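Local structure of SAM-dependent methyltransferase (Thiobacillus denitrificans, 5EPE) at residues M1-S12 and L67-A75. The protein binds S-adenosyl-L-homocysteine and is probably a methyltransferase that uses S-adenosylmethionine as methyl donor. Sequence-based numbering, arbitrary orientation.
Sequences MDIPRIFNITES and LSQLFTEQA. With SAH (S-adenosyl-L-homocysteine), chain B.
Asn8 OD1 lies over one face of the Phe71 ring, 3.5 Å above its plane and offset toward the rim. The Asn8 amide stands almost upright on the ring, with the two planes 87° apart. Ser68 OG sits over the ring too, again near the rim, and donates to Asn8 OD1 at 3.1 Å. Phe7 O and O3' of S-adenosyl-L-homocysteine lie at the ring edge. Ile3 CD1 approaches obliquely, 3.7 Å from Phe71 CE2. The ring also stacks with His17, a residue of the ligand site.

Ser68 is the N-cap of helix 69-82. Its OG, anti to the backbone N (chi1 172°), accepts from Phe71 N while donating to Asn8. Asp2 works beside it. Its OD2 accepts from Gln69 N at 3.2 Å, met from above the carboxylate plane. Its OD1 takes Ile3 N and Asn8 ND2 from opposite faces of that plane. Water 1 donates to the same OD1 and accepts from Leu70 N. Were Asp2 an alanine, Gln69 N would probably lose its carboxylate partner, and Asn8 ND2 its acceptor, so the amide would be held mainly through OD1. Farther along, Gln74 NE2 donates to Ser12 O at 3.0 Å, while Gln74 OE1 is hydrogen-bonded to Ser47 OG.

Leu67 CB lies 3.5 Å from adenine C4 of the ligand, and Ile3 CG2 reaches ribose O2' at 3.4 Å. The N-terminal segment thus packs beside the nucleoside, next to the loop after strand 61-66 of the Rossmann-like methyltransferase fold. Asp66, at the end of that strand, binds the ligand. The first turn of helix 69-82 presents backbone N-H groups to the Asp2 carboxylate and its water, an arrangement likely to favour the charged form of Asp2 and to tie the N-terminal segment beside the cofactor pocket.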
loop_
_atom_site.group_PDB
_atom_site.type_symbol
_atom_site.label_atom_id
_atom_site.label_comp_id
_atom_site.label_asym_id
_atom_site.label_seq_id
_atom_site.Cartn_x
_atom_site.Cartn_y
_atom_site.Cartn_z
HETATM N N MSE A 1 39.684 7.395 -37.474
HETATM C CA MSE A 1 39.036 6.685 -36.337
HETATM C C MSE A 1 37.555 6.372 -36.579
HETATM O O MSE A 1 36.941 6.729 -37.598
HETATM C CB MSE A 1 39.354 7.405 -35.004
HETATM C CG MSE A 1 38.428 8.546 -34.545
HETATM SE SE MSE A 1 38.158 8.542 -32.564
HETATM C CE MSE A 1 37.607 10.408 -32.184
ATOM N N ASP A 2 36.999 5.656 -35.612
ATOM C CA ASP A 2 35.726 4.973 -35.754
ATOM C C ASP A 2 35.079 4.797 -34.390
ATOM O O ASP A 2 35.643 5.180 -33.365
ATOM C CB ASP A 2 35.946 3.587 -36.388
ATOM C CG ASP A 2 34.874 3.246 -37.403
ATOM O OD1 ASP A 2 33.732 2.960 -37.052
ATOM O OD2 ASP A 2 35.175 3.315 -38.585
ATOM N N ILE A 3 33.905 4.188 -34.394
ATOM C CA ILE A 3 33.252 3.740 -33.159
ATOM C C ILE A 3 33.697 2.294 -32.872
ATOM O O ILE A 3 34.240 1.631 -33.751
ATOM C CB ILE A 3 31.722 3.925 -33.239
ATOM C CG1 ILE A 3 31.076 2.951 -34.250
ATOM C CG2 ILE A 3 31.375 5.382 -33.586
ATOM C CD1 ILE A 3 29.559 2.963 -34.187
ATOM N N PRO A 4 33.511 1.817 -31.640
ATOM C CA PRO A 4 33.956 0.451 -31.345
ATOM C C PRO A 4 33.272 -0.620 -32.206
ATOM O O PRO A 4 32.115 -0.492 -32.626
ATOM C CB PRO A 4 33.552 0.246 -29.881
ATOM C CG PRO A 4 33.478 1.630 -29.317
ATOM C CD PRO A 4 32.924 2.472 -30.453
ATOM N N ARG A 5 34.015 -1.687 -32.418
ATOM C CA ARG A 5 33.667 -2.685 -33.408
ATOM C C ARG A 5 32.342 -3.365 -33.127
ATOM O O ARG A 5 31.619 -3.721 -34.054
ATOM C CB ARG A 5 34.768 -3.729 -33.460
ATOM C CG ARG A 5 34.624 -4.746 -34.573
ATOM C CD ARG A 5 35.876 -5.624 -34.635
ATOM N NE ARG A 5 35.551 -6.794 -35.448
ATOM C CZ ARG A 5 35.657 -8.065 -35.088
ATOM N NH1 ARG A 5 35.272 -8.985 -35.984
ATOM N NH2 ARG A 5 36.172 -8.445 -33.905
ATOM N N ILE A 6 32.060 -3.577 -31.847
ATOM C CA ILE A 6 30.859 -4.244 -31.436
ATOM C C ILE A 6 29.582 -3.524 -31.879
ATOM O O ILE A 6 28.597 -4.183 -32.175
ATOM C CB ILE A 6 30.794 -4.415 -29.909
ATOM C CG1 ILE A 6 29.705 -5.446 -29.523
ATOM C CG2 ILE A 6 30.583 -3.075 -29.175
ATOM C CD1 ILE A 6 30.273 -6.832 -29.336
ATOM N N PHE A 7 29.592 -2.188 -31.884
ATOM C CA PHE A 7 28.440 -1.428 -32.367
ATOM C C PHE A 7 28.259 -1.619 -33.830
ATOM O O PHE A 7 27.149 -1.709 -34.258
ATOM C CB PHE A 7 28.572 0.071 -32.083
ATOM C CG PHE A 7 28.604 0.361 -30.633
ATOM C CD1 PHE A 7 27.438 0.249 -29.885
ATOM C CD2 PHE A 7 29.793 0.657 -29.991
ATOM C CE1 PHE A 7 27.448 0.477 -28.514
ATOM C CE2 PHE A 7 29.828 0.877 -28.616
ATOM C CZ PHE A 7 28.655 0.784 -27.875
ATOM N N ASN A 8 29.361 -1.684 -34.595
ATOM C CA ASN A 8 29.253 -1.863 -36.024
ATOM C C ASN A 8 28.682 -3.256 -36.296
ATOM O O ASN A 8 27.849 -3.415 -37.183
ATOM C CB ASN A 8 30.599 -1.599 -36.757
ATOM C CG ASN A 8 30.945 -0.112 -36.857
ATOM O OD1 ASN A 8 30.075 0.754 -37.037
ATOM N ND2 ASN A 8 32.231 0.197 -36.798
ATOM N N ILE A 9 29.074 -4.247 -35.505
ATOM C CA ILE A 9 28.564 -5.608 -35.678
ATOM C C ILE A 9 27.050 -5.725 -35.339
ATOM O O ILE A 9 26.285 -6.298 -36.080
ATOM C CB ILE A 9 29.338 -6.588 -34.790
ATOM C CG1 ILE A 9 30.764 -6.788 -35.366
ATOM C CG2 ILE A 9 28.623 -7.929 -34.705
ATOM C CD1 ILE A 9 31.720 -7.458 -34.397
ATOM N N THR A 10 26.659 -5.154 -34.206
ATOM C CA THR A 10 25.336 -5.276 -33.687
ATOM C C THR A 10 24.319 -4.519 -34.544
ATOM O O THR A 10 23.180 -4.967 -34.705
ATOM C CB THR A 10 25.387 -4.703 -32.248
ATOM O OG1 THR A 10 26.189 -5.631 -31.481
ATOM C CG2 THR A 10 24.107 -4.629 -31.691
ATOM N N GLU A 11 24.729 -3.341 -35.053
ATOM C CA GLU A 11 23.814 -2.459 -35.767
ATOM C C GLU A 11 24.046 -2.362 -37.269
ATOM O O GLU A 11 23.487 -1.483 -37.928
ATOM C CB GLU A 11 23.839 -1.098 -35.116
ATOM C CG GLU A 11 23.294 -1.175 -33.684
ATOM C CD GLU A 11 22.916 0.143 -33.062
ATOM O OE1 GLU A 11 22.922 0.212 -31.824
ATOM O OE2 GLU A 11 22.621 1.100 -33.771
ATOM N N SER A 12 24.773 -3.319 -37.823
ATOM C CA SER A 12 25.144 -3.254 -39.261
ATOM C C SER A 12 23.903 -3.300 -40.183
ATOM O O SER A 12 23.972 -2.871 -41.334
ATOM C CB SER A 12 26.093 -4.389 -39.674
ATOM O OG SER A 12 25.524 -5.673 -39.388
ATOM N N LEU A 67 30.806 9.610 -37.062
ATOM C CA LEU A 67 32.114 9.035 -36.753
ATOM C C LEU A 67 32.315 7.607 -37.306
ATOM O O LEU A 67 33.464 7.144 -37.457
ATOM C CB LEU A 67 32.296 9.005 -35.227
ATOM C CG LEU A 67 33.657 8.678 -34.649
ATOM C CD1 LEU A 67 34.688 9.609 -35.254
ATOM C CD2 LEU A 67 33.645 8.770 -33.125
ATOM N N SER A 68 31.228 6.885 -37.561
ATOM C CA SER A 68 31.345 5.506 -38.071
ATOM C C SER A 68 31.622 5.496 -39.585
ATOM O O SER A 68 30.882 6.099 -40.392
ATOM C CB SER A 68 30.043 4.723 -37.820
ATOM O OG SER A 68 30.111 3.463 -38.486
ATOM N N GLN A 69 32.646 4.762 -39.981
ATOM C CA GLN A 69 32.966 4.630 -41.387
ATOM C C GLN A 69 31.912 3.805 -42.089
ATOM O O GLN A 69 31.409 4.178 -43.150
ATOM C CB GLN A 69 34.349 3.989 -41.562
ATOM C CG GLN A 69 34.872 4.197 -42.965
ATOM C CD GLN A 69 36.294 3.662 -43.171
ATOM O OE1 GLN A 69 37.214 3.966 -42.398
ATOM N NE2 GLN A 69 36.479 2.881 -44.224
ATOM N N LEU A 70 31.562 2.691 -41.460
ATOM C CA LEU A 70 30.491 1.812 -41.968
ATOM C C LEU A 70 29.183 2.588 -42.195
ATOM O O LEU A 70 28.630 2.568 -43.303
ATOM C CB LEU A 70 30.263 0.621 -41.020
ATOM C CG LEU A 70 29.121 -0.333 -41.465
ATOM C CD1 LEU A 70 29.395 -0.912 -42.855
ATOM C CD2 LEU A 70 28.896 -1.442 -40.452
ATOM N N PHE A 71 28.714 3.275 -41.156
ATOM C CA PHE A 71 27.408 3.939 -41.245
ATOM C C PHE A 71 27.445 5.101 -42.263
ATOM O O PHE A 71 26.479 5.339 -42.980
ATOM C CB PHE A 71 26.894 4.456 -39.886
ATOM C CG PHE A 71 26.791 3.415 -38.774
ATOM C CD1 PHE A 71 26.708 2.033 -39.027
ATOM C CD2 PHE A 71 26.736 3.849 -37.435
ATOM C CE1 PHE A 71 26.629 1.115 -37.986
ATOM C CE2 PHE A 71 26.637 2.925 -36.386
ATOM C CZ PHE A 71 26.605 1.557 -36.671
ATOM N N THR A 72 28.566 5.801 -42.360
ATOM C CA THR A 72 28.764 6.791 -43.422
ATOM C C THR A 72 28.624 6.166 -44.835
ATOM O O THR A 72 27.928 6.721 -45.701
ATOM C CB THR A 72 30.101 7.556 -43.281
ATOM O OG1 THR A 72 30.098 8.332 -42.071
ATOM C CG2 THR A 72 30.285 8.509 -44.458
ATOM N N GLU A 73 29.257 5.031 -45.039
ATOM C CA GLU A 73 29.158 4.328 -46.329
ATOM C C GLU A 73 27.724 3.911 -46.630
ATOM O O GLU A 73 27.259 4.060 -47.772
ATOM C CB GLU A 73 30.070 3.117 -46.347
ATOM C CG GLU A 73 31.543 3.498 -46.354
ATOM C CD GLU A 73 32.477 2.309 -46.074
ATOM O OE1 GLU A 73 31.998 1.200 -45.688
ATOM O OE2 GLU A 73 33.710 2.489 -46.234
ATOM N N GLN A 74 26.991 3.486 -45.588
ATOM C CA GLN A 74 25.594 3.102 -45.752
ATOM C C GLN A 74 24.757 4.297 -46.108
ATOM O O GLN A 74 23.879 4.213 -46.969
ATOM C CB GLN A 74 25.052 2.430 -44.466
ATOM C CG GLN A 74 25.754 1.075 -44.183
ATOM C CD GLN A 74 25.306 0.403 -42.910
ATOM O OE1 GLN A 74 24.649 1.022 -42.033
ATOM N NE2 GLN A 74 25.620 -0.899 -42.799
ATOM N N ALA A 75 25.045 5.425 -45.466
ATOM C CA ALA A 75 24.285 6.657 -45.730
ATOM C C ALA A 75 24.430 7.078 -47.197
ATOM O O ALA A 75 23.451 7.411 -47.861
ATOM C CB ALA A 75 24.773 7.776 -44.822
HETATM N N SAH B . 21.045 9.858 -35.489
HETATM C CA SAH B . 21.325 8.464 -36.001
HETATM C CB SAH B . 22.410 7.802 -35.173
HETATM C CG SAH B . 22.159 7.633 -33.664
HETATM S SD SAH B . 23.295 6.515 -32.883
HETATM C C SAH B . 20.090 7.592 -36.036
HETATM O O SAH B . 19.112 7.884 -35.320
HETATM O OXT SAH B . 20.028 6.577 -36.762
HETATM C "C5'" SAH B . 24.708 7.527 -32.357
HETATM C "C4'" SAH B . 25.590 7.886 -33.557
HETATM O "O4'" SAH B . 26.602 8.820 -33.154
HETATM C "C3'" SAH B . 26.316 6.688 -34.194
HETATM O "O3'" SAH B . 25.976 6.656 -35.592
HETATM C "C2'" SAH B . 27.809 6.966 -33.996
HETATM O "O2'" SAH B . 28.596 6.588 -35.115
HETATM C "C1'" SAH B . 27.803 8.466 -33.878
HETATM N N9 SAH B . 28.902 9.148 -33.177
HETATM C C8 SAH B . 29.445 8.811 -31.967
HETATM N N7 SAH B . 30.356 9.686 -31.602
HETATM C C5 SAH B . 30.389 10.630 -32.634
HETATM C C6 SAH B . 31.163 11.800 -32.853
HETATM N N6 SAH B . 32.080 12.206 -31.945
HETATM N N1 SAH B . 30.957 12.537 -33.973
HETATM C C2 SAH B . 30.034 12.107 -34.867
HETATM N N3 SAH B . 29.268 11.003 -34.765
HETATM C C4 SAH B . 29.488 10.302 -33.605
HETATM O O HOH W 1 32.919 1.547 -39.387
HETATM O O HOH W 2 37.684 4.234 -39.644
#